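Local coordinates for protein LbaCas13a H328A (C2c2) (PDB 5WLH) that binds precursor CRISPR RNA and, as a Cas13a enzyme of a CRISPR system, acts as an RNA-guided nuclease that cleaves RNA, at residues G483-D488 against T942-N947; D488-K493 against W933-R938; M497-T502 against D605-A610. All coordinates share one frame; numbering follows the deposited sequence.

Contact 1: residues G483-D488 against T942-N947. With nucleotides of chain B.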
loop_
_atom_site.group_PDB
_atom_site.type_symbol
_atom_site.label_atom_id
_atom_site.label_comp_id
_atom_site.label_asym_id
_atom_site.label_seq_id
_atom_site.Cartn_x
_atom_site.Cartn_y
_atom_site.Cartn_z
ATOM N N GLY A 483 -24.783 10.802 11.250
ATOM C CA GLY A 483 -23.841 10.908 10.154
ATOM C C GLY A 483 -22.451 10.416 10.526
ATOM O O GLY A 483 -22.144 10.102 11.676
ATOM N N ILE A 484 -21.621 10.360 9.491
ATOM C CA ILE A 484 -20.278 9.792 9.524
ATOM C C ILE A 484 -19.254 10.917 9.469
ATOM O O ILE A 484 -19.379 11.843 8.654
ATOM C CB ILE A 484 -20.075 8.838 8.326
ATOM C CG1 ILE A 484 -21.098 7.703 8.358
ATOM C CG2 ILE A 484 -18.637 8.303 8.322
ATOM C CD1 ILE A 484 -21.224 6.982 7.014
ATOM N N SER A 485 -18.223 10.819 10.298
ATOM C CA SER A 485 -17.116 11.763 10.270
ATOM C C SER A 485 -15.934 11.167 9.518
ATOM O O SER A 485 -15.843 9.957 9.304
ATOM C CB SER A 485 -16.681 12.132 11.689
ATOM O OG SER A 485 -15.919 11.059 12.251
ATOM N N SER A 486 -14.999 12.033 9.143
ATOM C CA SER A 486 -13.788 11.515 8.520
ATOM C C SER A 486 -12.999 10.646 9.495
ATOM O O SER A 486 -12.422 9.638 9.096
ATOM C CB SER A 486 -12.934 12.660 7.969
ATOM O OG SER A 486 -12.649 13.627 8.965
ATOM N N PHE A 487 -13.001 10.992 10.790
ATOM C CA PHE A 487 -12.307 10.166 11.772
ATOM C C PHE A 487 -12.884 8.754 11.801
ATOM O O PHE A 487 -12.141 7.780 11.979
ATOM C CB PHE A 487 -12.413 10.796 13.166
ATOM C CG PHE A 487 -11.895 12.197 13.224
ATOM C CD1 PHE A 487 -10.528 12.435 13.275
ATOM C CD2 PHE A 487 -12.761 13.268 13.206
ATOM C CE1 PHE A 487 -10.024 13.737 13.313
ATOM C CE2 PHE A 487 -12.279 14.570 13.247
ATOM C CZ PHE A 487 -10.904 14.805 13.321
ATOM N N ASP A 488 -14.215 8.634 11.653
ATOM C CA ASP A 488 -14.850 7.315 11.601
ATOM C C ASP A 488 -14.223 6.454 10.517
ATOM O O ASP A 488 -13.973 5.258 10.711
ATOM C CB ASP A 488 -16.357 7.445 11.316
ATOM C CG ASP A 488 -17.136 8.024 12.476
ATOM O OD1 ASP A 488 -16.735 7.818 13.627
ATOM O OD2 ASP A 488 -18.170 8.661 12.223
ATOM N N THR A 942 -10.135 18.090 18.331
ATOM C CA THR A 942 -11.144 18.824 17.583
ATOM C C THR A 942 -12.527 18.734 18.189
ATOM O O THR A 942 -13.470 19.279 17.611
ATOM C CB THR A 942 -11.217 18.334 16.136
ATOM O OG1 THR A 942 -11.640 16.969 16.110
ATOM C CG2 THR A 942 -9.875 18.473 15.483
ATOM N N GLY A 943 -12.658 18.061 19.321
ATOM C CA GLY A 943 -13.942 17.942 19.981
ATOM C C GLY A 943 -14.952 17.148 19.196
ATOM O O GLY A 943 -16.155 17.411 19.286
ATOM N N THR A 944 -14.492 16.165 18.432
ATOM C CA THR A 944 -15.372 15.375 17.592
ATOM C C THR A 944 -15.783 14.133 18.365
ATOM O O THR A 944 -14.920 13.341 18.759
ATOM C CB THR A 944 -14.677 14.996 16.281
ATOM O OG1 THR A 944 -14.218 16.189 15.632
ATOM C CG2 THR A 944 -15.642 14.270 15.347
ATOM N N GLU A 945 -17.086 14.000 18.626
ATOM C CA GLU A 945 -17.625 12.776 19.199
ATOM C C GLU A 945 -17.239 11.601 18.333
ATOM O O GLU A 945 -17.375 11.652 17.108
ATOM C CB GLU A 945 -19.154 12.815 19.281
ATOM C CG GLU A 945 -19.753 13.928 20.118
ATOM C CD GLU A 945 -20.274 15.072 19.257
ATOM O OE1 GLU A 945 -21.491 15.366 19.348
ATOM O OE2 GLU A 945 -19.496 15.655 18.467
ATOM N N ILE A 946 -16.819 10.519 18.967
ATOM C CA ILE A 946 -16.368 9.364 18.216
ATOM C C ILE A 946 -16.764 8.101 18.965
ATOM O O ILE A 946 -16.443 7.937 20.150
ATOM C CB ILE A 946 -14.852 9.426 17.941
ATOM C CG1 ILE A 946 -14.463 8.453 16.839
ATOM C CG2 ILE A 946 -14.013 9.261 19.207
ATOM C CD1 ILE A 946 -13.181 8.842 16.165
ATOM N N ASN A 947 -17.516 7.240 18.297
ATOM C CA ASN A 947 -17.857 5.953 18.870
ATOM C C ASN A 947 -16.605 5.091 18.913
ATOM O O ASN A 947 -15.917 4.924 17.899
ATOM C CB ASN A 947 -18.961 5.287 18.051
ATOM C CG ASN A 947 -19.301 3.896 18.554
ATOM O OD1 ASN A 947 -19.080 2.902 17.859
ATOM N ND2 ASN A 947 -19.846 3.818 19.765
ATOM P P A B 26 -6.730 7.946 3.830
ATOM O OP1 A B 26 -6.571 6.563 3.317
ATOM O OP2 A B 26 -6.450 9.141 3.004
ATOM O "O5'" A B 26 -8.214 8.098 4.369
ATOM C "C5'" A B 26 -8.890 7.040 5.043
ATOM C "C4'" A B 26 -10.378 7.208 4.873
ATOM O "O4'" A B 26 -10.800 8.384 5.618
ATOM C "C3'" A B 26 -10.809 7.449 3.432
ATOM O "O3'" A B 26 -12.134 6.961 3.254
ATOM C "C2'" A B 26 -10.806 8.971 3.346
ATOM O "O2'" A B 26 -11.572 9.525 2.298
ATOM C "C1'" A B 26 -11.327 9.357 4.733
ATOM N N9 A B 26 -10.804 10.654 5.153
ATOM C C8 A B 26 -9.631 10.885 5.824
ATOM N N7 A B 26 -9.396 12.170 6.014
ATOM C C5 A B 26 -10.482 12.791 5.434
ATOM C C6 A B 26 -10.816 14.154 5.327
ATOM N N6 A B 26 -10.017 15.115 5.815
ATOM N N1 A B 26 -11.948 14.466 4.678
ATOM C C2 A B 26 -12.724 13.479 4.194
ATOM N N3 A B 26 -12.509 12.165 4.246
ATOM C C4 A B 26 -11.362 11.885 4.894
HETATM O O HOH W 1 -16.735 10.486 14.721
HETATM O O HOH W 2 -16.535 5.156 14.511
HETATM O O HOH W 3 -18.302 7.562 15.718
#
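Three waters lie within hydrogen-bonding distance of Asp488 OD1; two clearly donate to it, and the third may share its protons between OD1 and Glu945 O. The clearest bridge is the water 2.6 Å from Asp488 OD1, which accepts from Asn947 N at 2.7 Å; another only weakly reaches Asn947 O. Ile946 CG1 passes Asp488 OD1 at 4.0 Å. The other oxygen faces its own segment: Ser485 N donates to Asp488 OD2 at 180°, from above the carboxylate plane, while Asp488 N donates to Ser485 OG. These form a capping box at the start of helix 486-517; the first, with the waters on OD1, probably restrains the carboxylate's rotation. On the other segment, Gly943 ends helix 915-941 in a Schellman motif. Phe487 fills the apolar part; its CG lies anti to the carbonyl carbon (chi1 -56°), which carries the ring to Thr942 and Thr944: CZ is 3.6 Å from Thr942 OG1, and CD2 is 3.7 Å from Thr944 CG2. Ile946 CD1 packs on Phe487 CB at 3.7 Å. With an alanine here, a gap would probably open beside Thr942 and Thr944. Next door, Ser486 CB rests 3.5 Å from C5 of A26 of chain B.

Contact 2: residues D488-K493 against W933-R938. With nucleotides of chain B.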
loop_
_atom_site.group_PDB
_atom_site.type_symbol
_atom_site.label_atom_id
_atom_site.label_comp_id
_atom_site.label_asym_id
_atom_site.label_seq_id
_atom_site.Cartn_x
_atom_site.Cartn_y
_atom_site.Cartn_z
ATOM N N ASP A 488 -14.215 8.634 11.653
ATOM C CA ASP A 488 -14.850 7.315 11.601
ATOM C C ASP A 488 -14.223 6.454 10.517
ATOM O O ASP A 488 -13.973 5.258 10.711
ATOM C CB ASP A 488 -16.357 7.445 11.316
ATOM C CG ASP A 488 -17.136 8.024 12.476
ATOM O OD1 ASP A 488 -16.735 7.818 13.627
ATOM O OD2 ASP A 488 -18.170 8.661 12.223
ATOM N N TYR A 489 -14.015 7.043 9.338
ATOM C CA TYR A 489 -13.455 6.272 8.233
ATOM C C TYR A 489 -11.969 6.016 8.421
ATOM O O TYR A 489 -11.450 5.004 7.935
ATOM C CB TYR A 489 -13.735 6.989 6.919
ATOM C CG TYR A 489 -15.017 6.510 6.250
ATOM C CD1 TYR A 489 -16.089 6.054 7.004
ATOM C CD2 TYR A 489 -15.141 6.524 4.869
ATOM C CE1 TYR A 489 -17.262 5.602 6.382
ATOM C CE2 TYR A 489 -16.306 6.089 4.233
ATOM C CZ TYR A 489 -17.355 5.630 4.998
ATOM O OH TYR A 489 -18.483 5.203 4.361
ATOM N N GLU A 490 -11.255 6.913 9.101
ATOM C CA GLU A 490 -9.877 6.593 9.449
ATOM C C GLU A 490 -9.817 5.331 10.311
ATOM O O GLU A 490 -8.979 4.450 10.085
ATOM C CB GLU A 490 -9.235 7.781 10.163
ATOM C CG GLU A 490 -9.016 8.986 9.270
ATOM C CD GLU A 490 -8.165 10.018 9.961
ATOM O OE1 GLU A 490 -6.929 10.034 9.724
ATOM O OE2 GLU A 490 -8.745 10.784 10.768
ATOM N N LEU A 491 -10.718 5.215 11.284
ATOM C CA LEU A 491 -10.763 4.010 12.110
ATOM C C LEU A 491 -11.063 2.774 11.268
ATOM O O LEU A 491 -10.429 1.727 11.450
ATOM C CB LEU A 491 -11.815 4.164 13.207
ATOM C CG LEU A 491 -11.499 5.159 14.337
ATOM C CD1 LEU A 491 -12.739 5.316 15.197
ATOM C CD2 LEU A 491 -10.339 4.659 15.177
ATOM N N ILE A 492 -12.013 2.879 10.330
ATOM C CA ILE A 492 -12.294 1.747 9.444
ATOM C C ILE A 492 -11.044 1.361 8.671
ATOM O O ILE A 492 -10.710 0.177 8.550
ATOM C CB ILE A 492 -13.454 2.072 8.486
ATOM C CG1 ILE A 492 -14.780 2.152 9.252
ATOM C CG2 ILE A 492 -13.543 1.000 7.378
ATOM C CD1 ILE A 492 -15.903 2.680 8.399
ATOM N N LYS A 493 -10.326 2.355 8.144
ATOM C CA LYS A 493 -9.112 2.062 7.389
ATOM C C LYS A 493 -8.099 1.330 8.257
ATOM O O LYS A 493 -7.531 0.316 7.837
ATOM C CB LYS A 493 -8.513 3.347 6.814
ATOM C CG LYS A 493 -7.431 3.071 5.767
ATOM C CD LYS A 493 -6.486 4.261 5.560
ATOM C CE LYS A 493 -5.321 3.912 4.615
ATOM N NZ LYS A 493 -5.717 2.958 3.536
ATOM N N TRP A 933 -4.571 5.248 17.836
ATOM C CA TRP A 933 -4.278 6.268 18.841
ATOM C C TRP A 933 -4.303 7.660 18.221
ATOM O O TRP A 933 -4.866 8.602 18.796
ATOM C CB TRP A 933 -2.916 5.970 19.475
ATOM C CG TRP A 933 -2.306 7.074 20.333
ATOM C CD1 TRP A 933 -2.461 7.249 21.691
ATOM C CD2 TRP A 933 -1.425 8.109 19.894
ATOM N NE1 TRP A 933 -1.732 8.341 22.114
ATOM C CE2 TRP A 933 -1.100 8.895 21.030
ATOM C CE3 TRP A 933 -0.887 8.465 18.655
ATOM C CZ2 TRP A 933 -0.252 9.997 20.956
ATOM C CZ3 TRP A 933 -0.055 9.566 18.580
ATOM C CH2 TRP A 933 0.258 10.321 19.730
ATOM N N ASP A 934 -3.713 7.800 17.035
ATOM C CA ASP A 934 -3.605 9.115 16.418
ATOM C C ASP A 934 -4.971 9.648 16.003
ATOM O O ASP A 934 -5.235 10.854 16.101
ATOM C CB ASP A 934 -2.661 9.032 15.217
ATOM C CG ASP A 934 -2.312 10.396 14.669
ATOM O OD1 ASP A 934 -1.628 11.159 15.387
ATOM O OD2 ASP A 934 -2.719 10.707 13.531
ATOM N N ILE A 935 -5.851 8.764 15.537
ATOM C CA ILE A 935 -7.202 9.181 15.167
ATOM C C ILE A 935 -7.953 9.692 16.385
ATOM O O ILE A 935 -8.606 10.742 16.340
ATOM C CB ILE A 935 -7.972 8.027 14.516
ATOM C CG1 ILE A 935 -7.287 7.574 13.216
ATOM C CG2 ILE A 935 -9.420 8.486 14.237
ATOM C CD1 ILE A 935 -7.657 6.142 12.829
ATOM N N TYR A 936 -7.921 8.922 17.473
ATOM C CA TYR A 936 -8.625 9.355 18.668
ATOM C C TYR A 936 -8.024 10.646 19.198
ATOM O O TYR A 936 -8.744 11.521 19.692
ATOM C CB TYR A 936 -8.579 8.252 19.712
ATOM C CG TYR A 936 -9.611 7.176 19.441
ATOM C CD1 TYR A 936 -10.967 7.486 19.377
ATOM C CD2 TYR A 936 -9.232 5.864 19.218
ATOM C CE1 TYR A 936 -11.911 6.509 19.115
ATOM C CE2 TYR A 936 -10.177 4.877 18.961
ATOM C CZ TYR A 936 -11.503 5.206 18.909
ATOM O OH TYR A 936 -12.439 4.234 18.656
ATOM N N ARG A 937 -6.700 10.774 19.107
ATOM C CA ARG A 937 -6.035 12.002 19.524
ATOM C C ARG A 937 -6.579 13.201 18.757
ATOM O O ARG A 937 -6.900 14.242 19.345
ATOM C CB ARG A 937 -4.530 11.864 19.297
ATOM C CG ARG A 937 -3.709 13.076 19.677
ATOM C CD ARG A 937 -2.242 12.853 19.265
ATOM N NE ARG A 937 -2.045 12.854 17.816
ATOM C CZ ARG A 937 -2.055 13.938 17.045
ATOM N NH1 ARG A 937 -2.261 15.142 17.575
ATOM N NH2 ARG A 937 -1.876 13.822 15.735
ATOM N N ARG A 938 -6.681 13.070 17.432
ATOM C CA ARG A 938 -7.134 14.181 16.607
ATOM C C ARG A 938 -8.635 14.402 16.738
ATOM O O ARG A 938 -9.089 15.550 16.771
ATOM C CB ARG A 938 -6.718 13.950 15.147
ATOM C CG ARG A 938 -5.201 14.123 14.934
ATOM C CD ARG A 938 -4.798 13.944 13.464
ATOM N NE ARG A 938 -4.715 12.523 13.104
ATOM C CZ ARG A 938 -5.641 11.880 12.398
ATOM N NH1 ARG A 938 -6.720 12.521 11.984
ATOM N NH2 ARG A 938 -5.492 10.589 12.111
ATOM P P A B 26 -6.730 7.946 3.830
ATOM O OP1 A B 26 -6.571 6.563 3.317
ATOM O OP2 A B 26 -6.450 9.141 3.004
ATOM O "O5'" A B 26 -8.214 8.098 4.369
ATOM C "C5'" A B 26 -8.890 7.040 5.043
ATOM C "C4'" A B 26 -10.378 7.208 4.873
ATOM O "O4'" A B 26 -10.800 8.384 5.618
ATOM C "C3'" A B 26 -10.809 7.449 3.432
ATOM O "O3'" A B 26 -12.134 6.961 3.254
ATOM C "C2'" A B 26 -10.806 8.971 3.346
ATOM O "O2'" A B 26 -11.572 9.525 2.298
ATOM C "C1'" A B 26 -11.327 9.357 4.733
ATOM N N9 A B 26 -10.804 10.654 5.153
ATOM C C8 A B 26 -9.631 10.885 5.824
ATOM N N7 A B 26 -9.396 12.170 6.014
ATOM C C5 A B 26 -10.482 12.791 5.434
ATOM C C6 A B 26 -10.816 14.154 5.327
ATOM N N6 A B 26 -10.017 15.115 5.815
ATOM N N1 A B 26 -11.948 14.466 4.678
ATOM C C2 A B 26 -12.724 13.479 4.194
ATOM N N3 A B 26 -12.509 12.165 4.246
ATOM C C4 A B 26 -11.362 11.885 4.894
ATOM P P A B 25 -4.484 13.135 5.005
ATOM O OP1 A B 25 -4.914 13.838 6.250
ATOM O OP2 A B 25 -3.568 13.809 4.058
ATOM O "O5'" A B 25 -3.825 11.765 5.455
ATOM C "C5'" A B 25 -3.471 10.764 4.511
ATOM C "C4'" A B 25 -3.880 9.400 4.998
ATOM O "O4'" A B 25 -3.007 8.977 6.082
ATOM C "C3'" A B 25 -5.309 9.303 5.537
ATOM O "O3'" A B 25 -5.853 8.045 5.156
ATOM C "C2'" A B 25 -5.110 9.278 7.044
ATOM O "O2'" A B 25 -6.153 8.643 7.757
ATOM C "C1'" A B 25 -3.807 8.501 7.147
ATOM N N9 A B 25 -3.126 8.669 8.424
ATOM C C8 A B 25 -3.136 9.776 9.239
ATOM N N7 A B 25 -2.479 9.599 10.361
ATOM C C5 A B 25 -2.022 8.292 10.268
ATOM C C6 A B 25 -1.259 7.505 11.137
ATOM N N6 A B 25 -0.815 7.959 12.311
ATOM N N1 A B 25 -0.985 6.237 10.768
ATOM C C2 A B 25 -1.434 5.785 9.591
ATOM N N3 A B 25 -2.167 6.442 8.691
ATOM C C4 A B 25 -2.423 7.699 9.094
ATOM P P U B 27 -12.598 6.399 1.825
ATOM O OP1 U B 27 -12.600 7.488 0.854
ATOM O OP2 U B 27 -13.854 5.614 1.975
ATOM O "O5'" U B 27 -11.433 5.396 1.444
ATOM C "C5'" U B 27 -11.533 4.575 0.299
ATOM C "C4'" U B 27 -10.148 4.229 -0.162
ATOM O "O4'" U B 27 -9.580 5.382 -0.833
ATOM C "C3'" U B 27 -9.159 3.871 0.965
ATOM O "O3'" U B 27 -8.353 2.787 0.547
ATOM C "C2'" U B 27 -8.254 5.097 1.022
ATOM O "O2'" U B 27 -6.957 4.847 1.533
ATOM C "C1'" U B 27 -8.237 5.474 -0.450
ATOM N N1 U B 27 -7.666 6.782 -0.792
ATOM C C2 U B 27 -7.060 6.870 -2.042
ATOM O O2 U B 27 -7.075 5.953 -2.841
ATOM N N3 U B 27 -6.471 8.083 -2.332
ATOM C C4 U B 27 -6.427 9.177 -1.495
ATOM O O4 U B 27 -5.852 10.207 -1.878
ATOM C C5 U B 27 -7.048 8.985 -0.217
ATOM C C6 U B 27 -7.627 7.823 0.096
#
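Glu490 and Arg938 meet in a salt bridge that also touches the RNA: Glu490 OE1 takes a bond from Arg938 NH2 at 2.8 Å and another from the ribose O2' of A25 of chain B at 2.5 Å. The arginine grips end-on, one nitrogen to each oxygen. NH1 lies 2.9 Å from Glu490 OE2, on its syn lone pair and near the guanidinium plane, whereas the NH2 bond is more tilted because the carboxylate and guanidinium planes stand 45° apart. A bend in the arginine chain (chi3 -79°) turns the group so that its NE can donate to Asp934 OD2 at 2.7 Å, one turn back on its own helix. Asp934 OD1 in turn is held side-on by NE and NH2 of Arg937, so two arginines and two acids form one network, and Tyr38 is a further partner of Arg938 NH1. The shared charges probably keep Glu490 ionised despite its burial. Beside the network the packing is apolar. Ile935 CD1 sits 3.5 Å from Glu490 CB, and Leu491 CD2 lies 3.9 Å from Ile935 CD1. Leu491 crosses Tyr936 at about a right angle, its CD2 3.8 Å from CE2, while the phenol OH bonds Ile950 O. The segment axes run 9.7 Å apart at 173°, an antiparallel helix pair whose charged margin forms part of the guide-RNA binding surface.

Contact 3: residues M497-T502 against D605-A610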
loop_
_atom_site.group_PDB
_atom_site.type_symbol
_atom_site.label_atom_id
_atom_site.label_comp_id
_atom_site.label_asym_id
_atom_site.label_seq_id
_atom_site.Cartn_x
_atom_site.Cartn_y
_atom_site.Cartn_z
ATOM N N MET A 497 -7.050 -2.319 7.141
ATOM C CA MET A 497 -5.653 -2.589 6.792
ATOM C C MET A 497 -5.126 -3.772 7.587
ATOM O O MET A 497 -4.538 -4.698 7.025
ATOM C CB MET A 497 -4.770 -1.361 7.053
ATOM C CG MET A 497 -5.063 -0.154 6.197
ATOM S SD MET A 497 -4.405 -0.231 4.540
ATOM C CE MET A 497 -2.690 0.230 4.835
ATOM N N LEU A 498 -5.341 -3.762 8.908
ATOM C CA LEU A 498 -4.806 -4.844 9.724
ATOM C C LEU A 498 -5.466 -6.165 9.367
ATOM O O LEU A 498 -4.793 -7.204 9.305
ATOM C CB LEU A 498 -4.990 -4.538 11.213
ATOM C CG LEU A 498 -4.374 -5.610 12.125
ATOM C CD1 LEU A 498 -2.856 -5.612 11.968
ATOM C CD2 LEU A 498 -4.782 -5.376 13.582
ATOM N N GLN A 499 -6.781 -6.139 9.135
ATOM C CA GLN A 499 -7.497 -7.341 8.713
ATOM C C GLN A 499 -6.897 -7.919 7.435
ATOM O O GLN A 499 -6.686 -9.135 7.315
ATOM C CB GLN A 499 -8.974 -6.999 8.499
ATOM C CG GLN A 499 -9.854 -8.200 8.247
ATOM C CD GLN A 499 -10.507 -8.667 9.522
ATOM O OE1 GLN A 499 -11.416 -8.015 10.045
ATOM N NE2 GLN A 499 -10.034 -9.789 10.050
ATOM N N ARG A 500 -6.643 -7.056 6.452
ATOM C CA ARG A 500 -6.111 -7.527 5.174
ATOM C C ARG A 500 -4.669 -7.994 5.323
ATOM O O ARG A 500 -4.285 -9.039 4.785
ATOM C CB ARG A 500 -6.235 -6.414 4.133
ATOM C CG ARG A 500 -5.874 -6.812 2.722
ATOM C CD ARG A 500 -6.401 -5.767 1.721
ATOM N NE ARG A 500 -5.759 -4.476 1.957
ATOM C CZ ARG A 500 -6.333 -3.418 2.516
ATOM N NH1 ARG A 500 -7.605 -3.458 2.897
ATOM N NH2 ARG A 500 -5.624 -2.301 2.683
ATOM N N GLU A 501 -3.863 -7.261 6.088
ATOM C CA GLU A 501 -2.503 -7.714 6.348
ATOM C C GLU A 501 -2.498 -9.068 7.050
ATOM O O GLU A 501 -1.691 -9.946 6.717
ATOM C CB GLU A 501 -1.758 -6.664 7.173
ATOM C CG GLU A 501 -1.539 -5.340 6.408
ATOM C CD GLU A 501 -1.650 -4.078 7.283
ATOM O OE1 GLU A 501 -1.784 -4.198 8.513
ATOM O OE2 GLU A 501 -1.602 -2.956 6.722
ATOM N N THR A 502 -3.387 -9.252 8.033
ATOM C CA THR A 502 -3.456 -10.521 8.748
ATOM C C THR A 502 -3.902 -11.644 7.829
ATOM O O THR A 502 -3.424 -12.777 7.947
ATOM C CB THR A 502 -4.406 -10.384 9.949
ATOM O OG1 THR A 502 -3.920 -9.338 10.796
ATOM C CG2 THR A 502 -4.485 -11.686 10.761
ATOM N N ASP A 605 -11.975 -14.113 9.506
ATOM C CA ASP A 605 -12.383 -13.827 10.880
ATOM C C ASP A 605 -12.450 -12.314 11.034
ATOM O O ASP A 605 -11.419 -11.646 11.142
ATOM C CB ASP A 605 -11.407 -14.439 11.885
ATOM C CG ASP A 605 -11.919 -14.365 13.324
ATOM O OD1 ASP A 605 -13.135 -14.152 13.526
ATOM O OD2 ASP A 605 -11.110 -14.542 14.260
ATOM N N SER A 606 -13.669 -11.777 11.052
ATOM C CA SER A 606 -13.873 -10.333 11.071
ATOM C C SER A 606 -13.449 -9.746 12.405
ATOM O O SER A 606 -13.830 -10.259 13.464
ATOM C CB SER A 606 -15.349 -10.015 10.820
ATOM O OG SER A 606 -15.628 -8.657 11.151
ATOM N N PHE A 607 -12.678 -8.648 12.360
ATOM C CA PHE A 607 -12.359 -7.923 13.582
ATOM C C PHE A 607 -13.560 -7.136 14.091
ATOM O O PHE A 607 -13.626 -6.831 15.286
ATOM C CB PHE A 607 -11.193 -6.954 13.354
ATOM C CG PHE A 607 -9.846 -7.623 13.143
ATOM C CD1 PHE A 607 -9.589 -8.900 13.620
ATOM C CD2 PHE A 607 -8.828 -6.945 12.474
ATOM C CE1 PHE A 607 -8.346 -9.496 13.422
ATOM C CE2 PHE A 607 -7.574 -7.532 12.279
ATOM C CZ PHE A 607 -7.337 -8.810 12.733
ATOM N N HIS A 608 -14.510 -6.818 13.211
ATOM C CA HIS A 608 -15.623 -5.929 13.528
ATOM C C HIS A 608 -16.802 -6.670 14.136
ATOM O O HIS A 608 -17.476 -6.130 15.022
ATOM C CB HIS A 608 -16.069 -5.183 12.267
ATOM C CG HIS A 608 -16.748 -3.880 12.544
ATOM N ND1 HIS A 608 -17.959 -3.538 11.987
ATOM C CD2 HIS A 608 -16.389 -2.839 13.332
ATOM C CE1 HIS A 608 -18.317 -2.339 12.415
ATOM N NE2 HIS A 608 -17.381 -1.893 13.231
ATOM N N TYR A 609 -17.069 -7.892 13.675
ATOM C CA TYR A 609 -18.244 -8.650 14.104
ATOM C C TYR A 609 -17.785 -9.943 14.766
ATOM O O TYR A 609 -17.314 -10.859 14.087
ATOM C CB TYR A 609 -19.180 -8.913 12.922
ATOM C CG TYR A 609 -19.798 -7.620 12.457
ATOM C CD1 TYR A 609 -20.643 -6.910 13.296
ATOM C CD2 TYR A 609 -19.495 -7.075 11.215
ATOM C CE1 TYR A 609 -21.204 -5.713 12.913
ATOM C CE2 TYR A 609 -20.055 -5.869 10.814
ATOM C CZ TYR A 609 -20.896 -5.189 11.673
ATOM O OH TYR A 609 -21.448 -3.991 11.326
ATOM N N ALA A 610 -17.930 -10.006 16.087
ATOM C CA ALA A 610 -17.596 -11.200 16.856
ATOM C C ALA A 610 -18.715 -12.223 16.712
ATOM O O ALA A 610 -19.860 -11.954 17.089
ATOM C CB ALA A 610 -17.385 -10.841 18.326
#
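Gln499 lays its amide on the Phe607 ring and, with the same group, hydrogen-bonds the backbone on both sides of Ser606. The chain leaves the helix with CG anti to the backbone N and then folds at chi2 (96°), an uncommon value that swings the amide back over the phenylalanine. The two flat groups are stacked, their planes 29° apart, and NE2 stands 3.6 Å above the centre of the Phe607 ring. Phe607 N donates to Gln499 OE1 at 2.7 Å, nearly straight at 167°, in the carbonyl plane and on a lone pair. The companion bond, from Gln499 NE2 to Asp605 O at 2.6 Å, is bent and weak. Having two backbone partners plus a ring against its face holds the amide's orientation. The Leu498 and Phe607 side chains cross at about a right angle, with Leu498 CG 3.7 Å from Phe607 CE2. Thr502 OG1 is near the ring plane, 4.0 Å from CZ, and donates to Leu498 O at 2.7 Å. The loop itself is shaped by Ser606, whose OG accepts from both His608 N and Tyr609 N in an ST turn and ST motif, while the Asp605 carboxylate turns to Lys905. Residues 605-608 end a sequence reading Arg-Asn-Asp-Ser-Phe-His, which fits the R-X4-H signature of HEPN ribonucleases; the contact joins helix 486-517 to the loop that probably carries the HEPN histidine, His608.

Helix 486-517 supplies one side of every contact, and its successive turns meet different partners. Following the chain from the N terminus, contact 1 opens at 483-488, contact 2 at 488-493 and contact 3 at 497-502. They close in reverse order: contact 3 at 605-610 after 102 intervening residues, contact 2 at 933-938, and contact 1 at 942-947. The three loops are therefore concentric and none crosses another. Contacts 1 and 2 share Asp488 and touch directly, Ile946 CG2 lying 3.5 Å from Tyr936 CE1, because 942-947 directly follows helix 915-941. Contact 3 sits about 16 Å from contact 2, centre to centre, and ties the helix to the loop following helix 588-602.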